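Local coordinates for F1 capsule-anchoring protein (Yersinia pestis, PDB 3FCG) that probably takes part, through its middle domain, in secreting Caf1 fibres across the bacterial outer membrane as the usher of the F1 capsule, at residues A[28-33]-A[65-70]. Residues are numbered along the deposited sequence; the frame is centred on the assembly and turned at random.
Sequences RVEVLR and IIHESD
An antiparallel ladder joins the two inner strands of the four-stranded sheet in the usher's middle domain, pairing Arg28 with His67, Val29 with Ile66 and Glu30 with Ile65. Arg28 and His67 exchange two backbone hydrogen bonds, as do Glu30 and Ile65; the straightest runs from Glu30 N to Ile65 O, 171° at the hydrogen. Between them Val29 and Ile66 form a non-hydrogen-bonded pair, with the CA of Val29 in a weak C-H...O contact to Ile65 O.

On the face carrying Arg28, Glu30, Ile65 and His67, a small polar network forms. With CG anti to the backbone N (chi1 170°) and a bend at chi3, the Arg28 chain brings its guanidinium flat onto one face of the imidazole, the group centres 3.7 Å apart and the planes at 16°. NH2 sits over the middle of the ring, a stacked arrangement in which the ring meets the cation through its pi face. The methyl CG2 of Ile65 covers the opposite face near its rim. Meanwhile the ring edge is used separately: His67 NE2 donates to Glu30 OE1 at 3.0 Å, reaching OE1 from its anti side, somewhat out of the carboxylate plane. This bond and the stack should together restrain the imidazole's rotation. Histidine suits the place by offering both a flat face and an N-H. Glu30 OE1 also faces Arg28 NH1 in a long salt bridge of 3.9 Å, so its charge would probably balance that of the arginine, whose NH1 is hydrogen-bonded to Asn40 OD1 of strand 37-43. Further along, Leu32 CD1 meets Ile65 CD1 at 3.6 Å, an apolar border to the network.

Val29 and Ile66, branched and apolar, instead turn to the buried face, where both touch Phe48 of strand 46-50; strands 37-43 and 73-80 flank the pair, hydrogen-bonding to the backbones of Val29 and Ile66 respectively.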
ATOM      1  N   ARG A  28      12.056 -15.877  -6.294  1.00 51.28           N
ATOM      2  CA  ARG A  28      10.600 -15.884  -6.259  1.00 51.07           C
ATOM      3  C   ARG A  28      10.145 -16.104  -4.824  1.00 51.04           C
ATOM      4  O   ARG A  28      10.443 -17.142  -4.227  1.00 51.12           O
ATOM      5  CB  ARG A  28      10.050 -16.993  -7.158  1.00 51.00           C
ATOM      6  CG  ARG A  28       8.551 -17.234  -7.015  1.00 50.75           C
ATOM      7  CD  ARG A  28       8.047 -18.220  -8.049  1.00 50.30           C
ATOM      8  NE  ARG A  28       8.352 -19.611  -7.721  1.00 49.91           N
ATOM      9  CZ  ARG A  28       7.500 -20.457  -7.145  1.00 49.67           C
ATOM     10  NH1 ARG A  28       6.275 -20.067  -6.817  1.00 49.66           N
ATOM     11  NH2 ARG A  28       7.876 -21.702  -6.896  1.00 49.64           N
ATOM     12  N   VAL A  29       9.427 -15.129  -4.273  1.00 50.91           N
ATOM     13  CA  VAL A  29       8.923 -15.238  -2.905  1.00 50.78           C
ATOM     14  C   VAL A  29       7.454 -15.655  -2.898  1.00 50.67           C
ATOM     15  O   VAL A  29       6.581 -14.919  -3.360  1.00 50.61           O
ATOM     16  CB  VAL A  29       9.118 -13.935  -2.095  1.00 50.79           C
ATOM     17  CG1 VAL A  29       8.809 -14.179  -0.627  1.00 50.76           C
ATOM     18  CG2 VAL A  29      10.541 -13.419  -2.242  1.00 50.88           C
ATOM     19  N   GLU A  30       7.203 -16.847  -2.369  1.00 50.66           N
ATOM     20  CA  GLU A  30       5.861 -17.408  -2.290  1.00 50.69           C
ATOM     21  C   GLU A  30       5.335 -17.319  -0.859  1.00 50.78           C
ATOM     22  O   GLU A  30       6.064 -17.600   0.096  1.00 50.77           O
ATOM     23  CB  GLU A  30       5.879 -18.863  -2.761  1.00 50.63           C
ATOM     24  CG  GLU A  30       4.509 -19.520  -2.868  1.00 50.68           C
ATOM     25  CD  GLU A  30       4.586 -20.973  -3.297  1.00 50.80           C
ATOM     26  OE1 GLU A  30       5.692 -21.554  -3.263  1.00 50.95           O
ATOM     27  OE2 GLU A  30       3.538 -21.539  -3.671  1.00 51.15           O
ATOM     28  N   VAL A  31       4.071 -16.924  -0.721  1.00 50.91           N
ATOM     29  CA  VAL A  31       3.420 -16.850   0.585  1.00 51.10           C
ATOM     30  C   VAL A  31       2.248 -17.827   0.643  1.00 51.34           C
ATOM     31  O   VAL A  31       1.295 -17.721  -0.131  1.00 51.38           O
ATOM     32  CB  VAL A  31       2.964 -15.406   0.933  1.00 51.06           C
ATOM     33  CG1 VAL A  31       2.207 -15.374   2.251  1.00 50.92           C
ATOM     34  CG2 VAL A  31       4.159 -14.461   0.997  1.00 50.94           C
ATOM     35  N   LEU A  32       2.343 -18.788   1.558  1.00 51.69           N
ATOM     36  CA  LEU A  32       1.310 -19.799   1.757  1.00 52.08           C
ATOM     37  C   LEU A  32       0.538 -19.532   3.042  1.00 52.45           C
ATOM     38  O   LEU A  32       1.098 -19.019   4.012  1.00 52.45           O
ATOM     39  CB  LEU A  32       1.933 -21.194   1.832  1.00 52.03           C
ATOM     40  CG  LEU A  32       2.656 -21.778   0.621  1.00 51.84           C
ATOM     41  CD1 LEU A  32       3.622 -22.839   1.090  1.00 51.91           C
ATOM     42  CD2 LEU A  32       1.676 -22.360  -0.378  1.00 51.92           C
ATOM     43  N   ARG A  33      -0.743 -19.889   3.047  1.00 52.95           N
ATOM     44  CA  ARG A  33      -1.569 -19.740   4.241  1.00 53.50           C
ATOM     45  C   ARG A  33      -1.789 -21.102   4.904  1.00 53.69           C
ATOM     46  O   ARG A  33      -0.983 -21.526   5.739  1.00 53.75           O
ATOM     47  CB  ARG A  33      -2.898 -19.063   3.899  1.00 53.59           C
ATOM     48  CG  ARG A  33      -3.511 -18.287   5.050  1.00 54.09           C
ATOM     49  CD  ARG A  33      -4.882 -17.772   4.663  1.00 55.29           C
ATOM     50  NE  ARG A  33      -5.297 -16.637   5.483  1.00 56.08           N
ATOM     51  CZ  ARG A  33      -6.320 -15.836   5.195  1.00 56.63           C
ATOM     52  NH1 ARG A  33      -7.042 -16.033   4.095  1.00 56.59           N
ATOM     53  NH2 ARG A  33      -6.616 -14.825   6.002  1.00 57.03           N
ATOM     54  N   ILE A  65       8.277 -19.143   1.413  1.00 47.71           N
ATOM     55  CA  ILE A  65       9.365 -19.839   0.730  1.00 47.69           C
ATOM     56  C   ILE A  65      10.068 -18.875  -0.209  1.00 47.79           C
ATOM     57  O   ILE A  65       9.429 -18.245  -1.055  1.00 47.81           O
ATOM     58  CB  ILE A  65       8.873 -21.054  -0.096  1.00 47.61           C
ATOM     59  CG1 ILE A  65       7.842 -21.874   0.686  1.00 47.41           C
ATOM     60  CG2 ILE A  65      10.059 -21.924  -0.528  1.00 47.43           C
ATOM     61  CD1 ILE A  65       7.000 -22.782  -0.185  1.00 47.27           C
ATOM     62  N   ILE A  66      11.383 -18.757  -0.051  1.00 47.95           N
ATOM     63  CA  ILE A  66      12.190 -17.964  -0.968  1.00 48.14           C
ATOM     64  C   ILE A  66      12.915 -18.897  -1.937  1.00 48.31           C
ATOM     65  O   ILE A  66      13.957 -19.464  -1.608  1.00 48.28           O
ATOM     66  CB  ILE A  66      13.179 -17.031  -0.222  1.00 48.10           C
ATOM     67  CG1 ILE A  66      12.437 -16.189   0.823  1.00 48.12           C
ATOM     68  CG2 ILE A  66      13.907 -16.125  -1.215  1.00 48.14           C
ATOM     69  CD1 ILE A  66      13.338 -15.442   1.795  1.00 48.19           C
ATOM     70  N   HIS A  67      12.332 -19.066  -3.125  1.00 48.66           N
ATOM     71  CA  HIS A  67      12.920 -19.883  -4.189  1.00 48.95           C
ATOM     72  C   HIS A  67      14.054 -19.116  -4.857  1.00 49.36           C
ATOM     73  O   HIS A  67      13.807 -18.217  -5.663  1.00 49.49           O
ATOM     74  CB  HIS A  67      11.874 -20.247  -5.247  1.00 48.77           C
ATOM     75  CG  HIS A  67      10.619 -20.842  -4.689  1.00 48.33           C
ATOM     76  ND1 HIS A  67      10.425 -22.201  -4.582  1.00 47.98           N
ATOM     77  CD2 HIS A  67       9.490 -20.261  -4.220  1.00 47.95           C
ATOM     78  CE1 HIS A  67       9.232 -22.433  -4.064  1.00 47.85           C
ATOM     79  NE2 HIS A  67       8.644 -21.273  -3.837  1.00 47.91           N
ATOM     80  N   GLU A  68      15.291 -19.473  -4.521  1.00 49.77           N
ATOM     81  CA  GLU A  68      16.465 -18.790  -5.065  1.00 50.18           C
ATOM     82  C   GLU A  68      16.833 -19.331  -6.453  1.00 50.47           C
ATOM     83  O   GLU A  68      16.347 -20.391  -6.864  1.00 50.46           O
ATOM     84  CB  GLU A  68      17.652 -18.903  -4.099  1.00 50.25           C
ATOM     85  CG  GLU A  68      17.383 -18.393  -2.675  1.00 50.40           C
ATOM     86  CD  GLU A  68      17.430 -16.872  -2.540  1.00 50.71           C
ATOM     87  OE1 GLU A  68      17.261 -16.376  -1.406  1.00 50.75           O
ATOM     88  OE2 GLU A  68      17.641 -16.168  -3.551  1.00 51.00           O
ATOM     89  N   SER A  69      17.693 -18.594  -7.159  1.00 50.81           N
ATOM     90  CA  SER A  69      18.077 -18.900  -8.544  1.00 51.10           C
ATOM     91  C   SER A  69      18.727 -20.271  -8.732  1.00 51.33           C
ATOM     92  O   SER A  69      18.550 -20.910  -9.770  1.00 51.35           O
ATOM     93  CB  SER A  69      19.016 -17.820  -9.086  1.00 51.06           C
ATOM     94  OG  SER A  69      18.404 -16.544  -9.058  1.00 51.25           O
ATOM     95  N   ASP A  70      19.474 -20.714  -7.724  1.00 51.63           N
ATOM     96  CA  ASP A  70      20.224 -21.969  -7.798  1.00 51.90           C
ATOM     97  C   ASP A  70      19.419 -23.205  -7.376  1.00 52.05           C
ATOM     98  O   ASP A  70      19.967 -24.310  -7.291  1.00 52.09           O
ATOM     99  CB  ASP A  70      21.520 -21.861  -6.985  1.00 51.97           C
ATOM    100  CG  ASP A  70      21.331 -21.122  -5.671  1.00 52.05           C
ATOM    101  OD1 ASP A  70      20.253 -21.260  -5.051  1.00 52.11           O
ATOM    102  OD2 ASP A  70      22.268 -20.404  -5.262  1.00 52.09           O
TER